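Local structure of 3,6-diketocamphane 1,6-monooxygenase (Pseudomonas putida, 4UWM) at residues Met142-Leu147 and Gly214-Lys219; Tyr279-Tyr284 and Glu347-Tyr352. The protein catalyses the FMNH2- and O2-dependent Baeyer-Villiger oxidation of (1S,4S)-bornane-2,5-dione to a lactone, a step in the bacterial breakdown of (-)-camphor. One frame throughout, in Å; residues are numbered along the deposited sequence. Where two conformers were deposited one is given.

Interaction 1. Residues Met142-Leu147 and Gly214-Lys219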
loop_
_atom_site.group_PDB
_atom_site.type_symbol
_atom_site.label_atom_id
_atom_site.label_comp_id
_atom_site.label_asym_id
_atom_site.label_seq_id
_atom_site.Cartn_x
_atom_site.Cartn_y
_atom_site.Cartn_z
ATOM N N MET A 142 -21.687 0.589 -8.100
ATOM C CA MET A 142 -20.595 0.188 -7.198
ATOM C C MET A 142 -19.789 1.386 -6.698
ATOM O O MET A 142 -19.542 1.495 -5.492
ATOM C CB MET A 142 -19.697 -0.880 -7.831
ATOM C CG MET A 142 -20.442 -2.156 -8.094
ATOM S SD MET A 142 -19.496 -3.463 -8.873
ATOM C CE MET A 142 -18.688 -4.211 -7.456
ATOM N N VAL A 143 -19.419 2.302 -7.599
ATOM C CA VAL A 143 -18.719 3.539 -7.196
ATOM C C VAL A 143 -19.519 4.341 -6.183
ATOM O O VAL A 143 -18.977 4.812 -5.181
ATOM C CB VAL A 143 -18.306 4.427 -8.414
ATOM C CG1 VAL A 143 -17.792 5.793 -7.980
ATOM C CG2 VAL A 143 -17.281 3.720 -9.297
ATOM N N ARG A 144 -20.823 4.495 -6.433
ATOM C CA ARG A 144 -21.708 5.254 -5.545
ATOM C C ARG A 144 -21.806 4.652 -4.137
ATOM O O ARG A 144 -21.721 5.361 -3.148
ATOM C CB ARG A 144 -23.108 5.348 -6.172
ATOM C CG ARG A 144 -23.878 6.609 -5.832
ATOM C CD ARG A 144 -25.187 6.670 -6.612
ATOM N NE ARG A 144 -25.009 6.371 -8.035
ATOM C CZ ARG A 144 -25.564 5.337 -8.663
ATOM N NH1 ARG A 144 -26.348 4.491 -8.005
ATOM N NH2 ARG A 144 -25.341 5.155 -9.956
ATOM N N GLU A 145 -22.007 3.343 -4.061
ATOM C CA GLU A 145 -22.156 2.672 -2.768
ATOM C C GLU A 145 -20.842 2.730 -1.998
ATOM O O GLU A 145 -20.836 2.970 -0.795
ATOM C CB GLU A 145 -22.638 1.221 -2.927
ATOM C CG GLU A 145 -22.951 0.504 -1.605
ATOM C CD GLU A 145 -23.440 -0.919 -1.806
ATOM O OE1 GLU A 145 -24.245 -1.157 -2.714
ATOM O OE2 GLU A 145 -23.026 -1.819 -1.068
ATOM N N SER A 146 -19.723 2.518 -2.697
ATOM C CA SER A 146 -18.425 2.585 -2.011
ATOM C C SER A 146 -18.210 3.969 -1.413
ATOM O O SER A 146 -17.866 4.110 -0.245
ATOM C CB SER A 146 -17.261 2.219 -2.951
ATOM O OG SER A 146 -16.042 2.657 -2.351
ATOM N N LEU A 147 -18.423 5.006 -2.211
ATOM C CA LEU A 147 -18.200 6.367 -1.732
ATOM C C LEU A 147 -19.138 6.687 -0.556
ATOM O O LEU A 147 -18.728 7.307 0.421
ATOM C CB LEU A 147 -18.426 7.363 -2.875
ATOM C CG LEU A 147 -18.312 8.855 -2.560
ATOM C CD1 LEU A 147 -16.936 9.211 -2.002
ATOM C CD2 LEU A 147 -18.598 9.626 -3.833
ATOM N N GLY A 214 -19.326 18.011 -10.896
ATOM C CA GLY A 214 -20.054 19.276 -10.696
ATOM C C GLY A 214 -21.067 19.190 -9.565
ATOM O O GLY A 214 -21.012 19.988 -8.622
ATOM N N GLU A 215 -21.950 18.188 -9.655
ATOM C CA GLU A 215 -22.988 17.950 -8.642
ATOM C C GLU A 215 -22.414 17.870 -7.231
ATOM O O GLU A 215 -22.987 18.434 -6.300
ATOM C CB GLU A 215 -23.769 16.662 -8.949
ATOM C CG GLU A 215 -24.635 16.714 -10.203
ATOM C CD GLU A 215 -25.285 15.378 -10.541
ATOM O OE1 GLU A 215 -25.296 14.476 -9.677
ATOM O OE2 GLU A 215 -25.792 15.226 -11.675
ATOM N N ARG A 216 -21.279 17.170 -7.083
ATOM C CA ARG A 216 -20.711 16.881 -5.761
ATOM C C ARG A 216 -19.588 17.843 -5.355
ATOM O O ARG A 216 -19.022 17.726 -4.276
ATOM C CB ARG A 216 -20.215 15.428 -5.683
ATOM C CG ARG A 216 -21.258 14.356 -5.969
ATOM C CD ARG A 216 -22.149 14.072 -4.769
ATOM N NE ARG A 216 -23.082 12.973 -5.031
ATOM C CZ ARG A 216 -23.035 11.788 -4.432
ATOM N NH1 ARG A 216 -22.107 11.538 -3.518
ATOM N NH2 ARG A 216 -23.925 10.851 -4.736
ATOM N N ASN A 217 -19.271 18.797 -6.217
ATOM C CA ASN A 217 -18.207 19.747 -5.948
ATOM C C ASN A 217 -16.817 19.064 -5.904
ATOM O O ASN A 217 -15.912 19.506 -5.187
ATOM C CB ASN A 217 -18.480 20.520 -4.647
ATOM C CG ASN A 217 -17.748 21.841 -4.597
ATOM O OD1 ASN A 217 -17.476 22.450 -5.628
ATOM N ND2 ASN A 217 -17.428 22.293 -3.396
ATOM N N PHE A 218 -16.674 17.984 -6.670
ATOM C CA PHE A 218 -15.374 17.301 -6.826
ATOM C C PHE A 218 -14.436 18.080 -7.755
ATOM O O PHE A 218 -14.872 18.965 -8.496
ATOM C CB PHE A 218 -15.580 15.878 -7.364
ATOM C CG PHE A 218 -16.297 14.955 -6.413
ATOM C CD1 PHE A 218 -16.330 15.220 -5.045
ATOM C CD2 PHE A 218 -16.903 13.792 -6.887
ATOM C CE1 PHE A 218 -16.981 14.367 -4.174
ATOM C CE2 PHE A 218 -17.559 12.931 -6.015
ATOM C CZ PHE A 218 -17.587 13.212 -4.659
ATOM N N LYS A 219 -13.150 17.736 -7.721
ATOM C CA LYS A 219 -12.155 18.303 -8.622
ATOM C C LYS A 219 -12.251 17.623 -9.990
ATOM O O LYS A 219 -12.175 16.398 -10.073
ATOM C CB LYS A 219 -10.770 18.137 -7.987
ATOM C CG LYS A 219 -9.580 18.494 -8.866
ATOM C CD LYS A 219 -8.271 18.252 -8.112
ATOM C CE LYS A 219 -7.054 18.611 -8.943
ATOM N NZ LYS A 219 -6.948 20.090 -9.139
#

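Interaction 2. Residues Tyr279-Tyr284 and Glu347-Tyr352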
loop_
_atom_site.group_PDB
_atom_site.type_symbol
_atom_site.label_atom_id
_atom_site.label_comp_id
_atom_site.label_asym_id
_atom_site.label_seq_id
_atom_site.Cartn_x
_atom_site.Cartn_y
_atom_site.Cartn_z
ATOM N N TYR A 279 8.452 7.146 -29.060
ATOM C CA TYR A 279 8.438 5.680 -29.036
ATOM C C TYR A 279 7.098 5.102 -28.534
ATOM O O TYR A 279 6.517 4.194 -29.149
ATOM C CB TYR A 279 9.610 5.116 -28.198
ATOM C CG TYR A 279 9.623 3.609 -28.174
ATOM C CD1 TYR A 279 10.097 2.875 -29.268
ATOM C CD2 TYR A 279 9.106 2.903 -27.085
ATOM C CE1 TYR A 279 10.075 1.485 -29.264
ATOM C CE2 TYR A 279 9.080 1.522 -27.076
ATOM C CZ TYR A 279 9.575 0.818 -28.165
ATOM O OH TYR A 279 9.556 -0.552 -28.151
ATOM N N CYS A 280 6.622 5.633 -27.409
ATOM C CA CYS A 280 5.374 5.152 -26.797
ATOM C C CYS A 280 4.200 5.417 -27.744
ATOM O O CYS A 280 3.415 4.517 -28.046
ATOM C CB CYS A 280 5.140 5.858 -25.462
ATOM S SG CYS A 280 3.607 5.347 -24.642
ATOM N N PHE A 281 4.109 6.650 -28.232
ATOM C CA PHE A 281 3.054 7.025 -29.181
ATOM C C PHE A 281 3.050 6.197 -30.448
ATOM O O PHE A 281 2.009 5.691 -30.840
ATOM C CB PHE A 281 3.093 8.515 -29.500
ATOM C CG PHE A 281 2.313 9.349 -28.529
ATOM C CD1 PHE A 281 0.958 9.576 -28.729
ATOM C CD2 PHE A 281 2.918 9.873 -27.394
ATOM C CE1 PHE A 281 0.225 10.335 -27.834
ATOM C CE2 PHE A 281 2.189 10.632 -26.492
ATOM C CZ PHE A 281 0.840 10.866 -26.714
ATOM N N GLU A 282 4.214 6.040 -31.072
ATOM C CA GLU A 282 4.337 5.237 -32.299
ATOM C C GLU A 282 3.995 3.774 -32.095
ATOM O O GLU A 282 3.296 3.176 -32.918
ATOM C CB GLU A 282 5.767 5.318 -32.831
ATOM C CG GLU A 282 5.912 5.041 -34.310
ATOM C CD GLU A 282 5.667 6.285 -35.124
ATOM O OE1 GLU A 282 4.486 6.593 -35.381
ATOM O OE2 GLU A 282 6.654 6.967 -35.472
ATOM N N ARG A 283 4.498 3.179 -31.014
ATOM C CA ARG A 283 4.316 1.747 -30.812
ATOM C C ARG A 283 2.971 1.377 -30.208
ATOM O O ARG A 283 2.424 0.310 -30.511
ATOM C CB ARG A 283 5.435 1.161 -29.953
ATOM C CG ARG A 283 5.300 -0.340 -29.775
ATOM C CD ARG A 283 6.391 -0.940 -28.909
ATOM N NE ARG A 283 6.047 -2.307 -28.529
ATOM C CZ ARG A 283 6.751 -3.057 -27.687
ATOM N NH1 ARG A 283 7.863 -2.580 -27.126
ATOM N NH2 ARG A 283 6.345 -4.289 -27.423
ATOM N N TYR A 284 2.456 2.246 -29.343
ATOM C CA TYR A 284 1.359 1.865 -28.451
ATOM C C TYR A 284 0.132 2.752 -28.624
ATOM O O TYR A 284 -0.934 2.262 -28.981
ATOM C CB TYR A 284 1.846 1.880 -26.970
ATOM C CG TYR A 284 0.763 1.568 -25.942
ATOM C CD1 TYR A 284 -0.010 0.414 -26.044
ATOM C CD2 TYR A 284 0.547 2.410 -24.849
ATOM C CE1 TYR A 284 -0.987 0.120 -25.105
ATOM C CE2 TYR A 284 -0.441 2.130 -23.911
ATOM C CZ TYR A 284 -1.196 0.980 -24.045
ATOM O OH TYR A 284 -2.171 0.676 -23.121
ATOM N N GLU A 347 2.169 14.528 -18.562
ATOM C CA GLU A 347 2.261 13.067 -18.673
ATOM C C GLU A 347 3.704 12.601 -18.562
ATOM O O GLU A 347 4.564 13.029 -19.341
ATOM C CB GLU A 347 1.679 12.585 -19.999
ATOM C CG GLU A 347 0.166 12.693 -20.150
ATOM C CD GLU A 347 -0.620 11.592 -19.430
ATOM O OE1 GLU A 347 -0.006 10.640 -18.868
ATOM O OE2 GLU A 347 -1.865 11.698 -19.426
ATOM N N ALA A 348 3.976 11.721 -17.597
ATOM C CA ALA A 348 5.327 11.205 -17.404
ATOM C C ALA A 348 5.586 10.047 -18.355
ATOM O O ALA A 348 4.730 9.166 -18.534
ATOM C CB ALA A 348 5.558 10.785 -15.953
ATOM N N HIS A 349 6.755 10.055 -18.995
ATOM C CA HIS A 349 7.121 8.951 -19.877
ATOM C C HIS A 349 8.362 8.194 -19.406
ATOM O O HIS A 349 9.011 8.603 -18.461
ATOM C CB HIS A 349 7.242 9.444 -21.322
ATOM C CG HIS A 349 5.926 9.497 -22.012
ATOM N ND1 HIS A 349 5.379 8.404 -22.646
ATOM C CD2 HIS A 349 4.997 10.476 -22.076
ATOM C CE1 HIS A 349 4.192 8.728 -23.128
ATOM N NE2 HIS A 349 3.943 9.984 -22.807
ATOM N N ASP A 350 8.676 7.079 -20.052
ATOM C CA ASP A 350 9.735 6.209 -19.563
ATOM C C ASP A 350 11.130 6.754 -19.918
ATOM O O ASP A 350 11.732 6.332 -20.912
ATOM C CB ASP A 350 9.559 4.784 -20.095
ATOM C CG ASP A 350 10.507 3.792 -19.446
ATOM O OD1 ASP A 350 11.453 4.205 -18.768
ATOM O OD2 ASP A 350 10.295 2.593 -19.622
ATOM N N TYR A 351 11.609 7.665 -19.074
ATOM C CA TYR A 351 12.945 8.255 -19.145
ATOM C C TYR A 351 13.884 7.718 -18.075
ATOM O O TYR A 351 14.926 8.324 -17.758
ATOM C CB TYR A 351 12.838 9.765 -18.990
ATOM C CG TYR A 351 12.648 10.493 -20.289
ATOM C CD1 TYR A 351 13.749 10.828 -21.095
ATOM C CD2 TYR A 351 11.380 10.875 -20.711
ATOM C CE1 TYR A 351 13.576 11.516 -22.291
ATOM C CE2 TYR A 351 11.198 11.562 -21.901
ATOM C CZ TYR A 351 12.299 11.887 -22.679
ATOM O OH TYR A 351 12.098 12.560 -23.852
ATOM N N TYR A 352 13.523 6.564 -17.530
ATOM C CA TYR A 352 14.262 5.974 -16.433
ATOM C C TYR A 352 15.747 5.745 -16.776
ATOM O O TYR A 352 16.599 5.940 -15.909
ATOM C CB TYR A 352 13.638 4.642 -16.056
ATOM C CG TYR A 352 14.271 3.934 -14.880
ATOM C CD1 TYR A 352 14.448 4.573 -13.651
ATOM C CD2 TYR A 352 14.663 2.606 -14.991
ATOM C CE1 TYR A 352 14.992 3.905 -12.564
ATOM C CE2 TYR A 352 15.216 1.937 -13.913
ATOM C CZ TYR A 352 15.357 2.582 -12.701
ATOM O OH TYR A 352 15.889 1.894 -11.633
#

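Interaction 1. Residues Met142-Leu147 and Gly214-Lys219
Leu-147 and Phe-218 are brought together by different first torsions: in the leucine CG stands anti to the backbone N (chi1 177°) and beside the carbonyl carbon, whereas in the phenylalanine CG stands anti to the carbonyl carbon and beside N (chi1 -66°). The contact belongs to the outer helical layer of the luciferase-like TIM barrel, where helix 139-155 faces the end of helix 208-216. The two side chains come from opposite directions, and the methyl CD2 of Leu-147 meets the ring at its edge, close to the ring plane, 3.8 Å from Phe-218 CZ. Beneath them lies the barrel wall: both touch Ile-198 of strand 198-202, Leu-147 also Ile-107 and Phe-218 also Val-200.

Asn-217 leaves the helix with positive phi in a Schellman motif, its N bonded to Gly-214 O at 3.2 Å. This turn leads the chain from the helix into strand 219-223; on either side of Asn-217, Arg-216 and Phe-218 both point toward helix 139-155. In the deposited conformer described, one of two, the Arg-216 chain bends at chi2 (-80°) and slides past Leu-147, with NH1 4.0 Å from Leu-147 CD2. Arg-144 adds a loose outer touch, but its guanidinium pairs with Asp-141. Over one face of the Phe-218 ring, Arg-216 CB sits 3.5 Å above the plane, centred on the ring.

Interaction 2. Residues Tyr279-Tyr284 and Glu347-Tyr352
The imidazole of His-349 has Cys-280 SG at its edge, in the ring plane, and the CE2 corner of the Phe-281 ring set obliquely to it, while the ring of Tyr-12 meets it with the two planes only about 15° apart. The setting is a loop of the TIM barrel: 347-352 leaves the C-terminal end of strand 343-347 and passes helix 276-291, which includes a wider pi-type turn at 281-284.

Cys-280 holds SG anti to its own N, which sends the sulfur along the ring rim, 3.8 Å from His-349 CE1. Its CB is as near, 3.8 Å from His-349 ND1, and the contact is a sulfur-aromatic approach rather than a bond. Phe-281 crosses the histidine at about a right angle, CE2 lying 4.1 Å from His-349 NE2. That nitrogen is satisfied by a hydrogen bond to a bound triethylene glycol, probably from the crystallisation liquor. Cutting His-349 back to an alanine would remove the imidazole that Cys-280 and Phe-281 both touch, and would probably leave a gap between helix and loop beside Tyr-12.

At the end of strand 343-347, Glu-347 OE1 is hydrogen-bonded to ND1 of the FMN-binding His-10. Asp-350 centres an inverse gamma turn and pairs with Arg-17. On the helix, Arg-283 reaches a salt bridge with Glu-181 of the second subunit, while its NH1 donates to Tyr-279 OH at 2.8 Å, the oxygen tilted 21° out of the guanidinium plane.

How the interactions relate
Interaction 1 closes before interaction 2 opens along the chain, and the two lie on opposite sides of the chain's centre, their centres about 32 Å apart and their nearest atoms about 14 Å. What they share is the parallel sheet of the barrel: interaction 1 packs against strand 198-202, its segment 214-219 running into strand 219-223, whereas 347-352 continues from strand 343-347, which pairs with strand 254-261. FMN lies about 11 Å from the Phe-218 side chain and about 8 Å from that of Phe-281, nearest atoms in each case. Interaction 1 is thus packing of the helical layer within one subunit; interaction 2 lies nearer the flavin and adjoins the dimer interface.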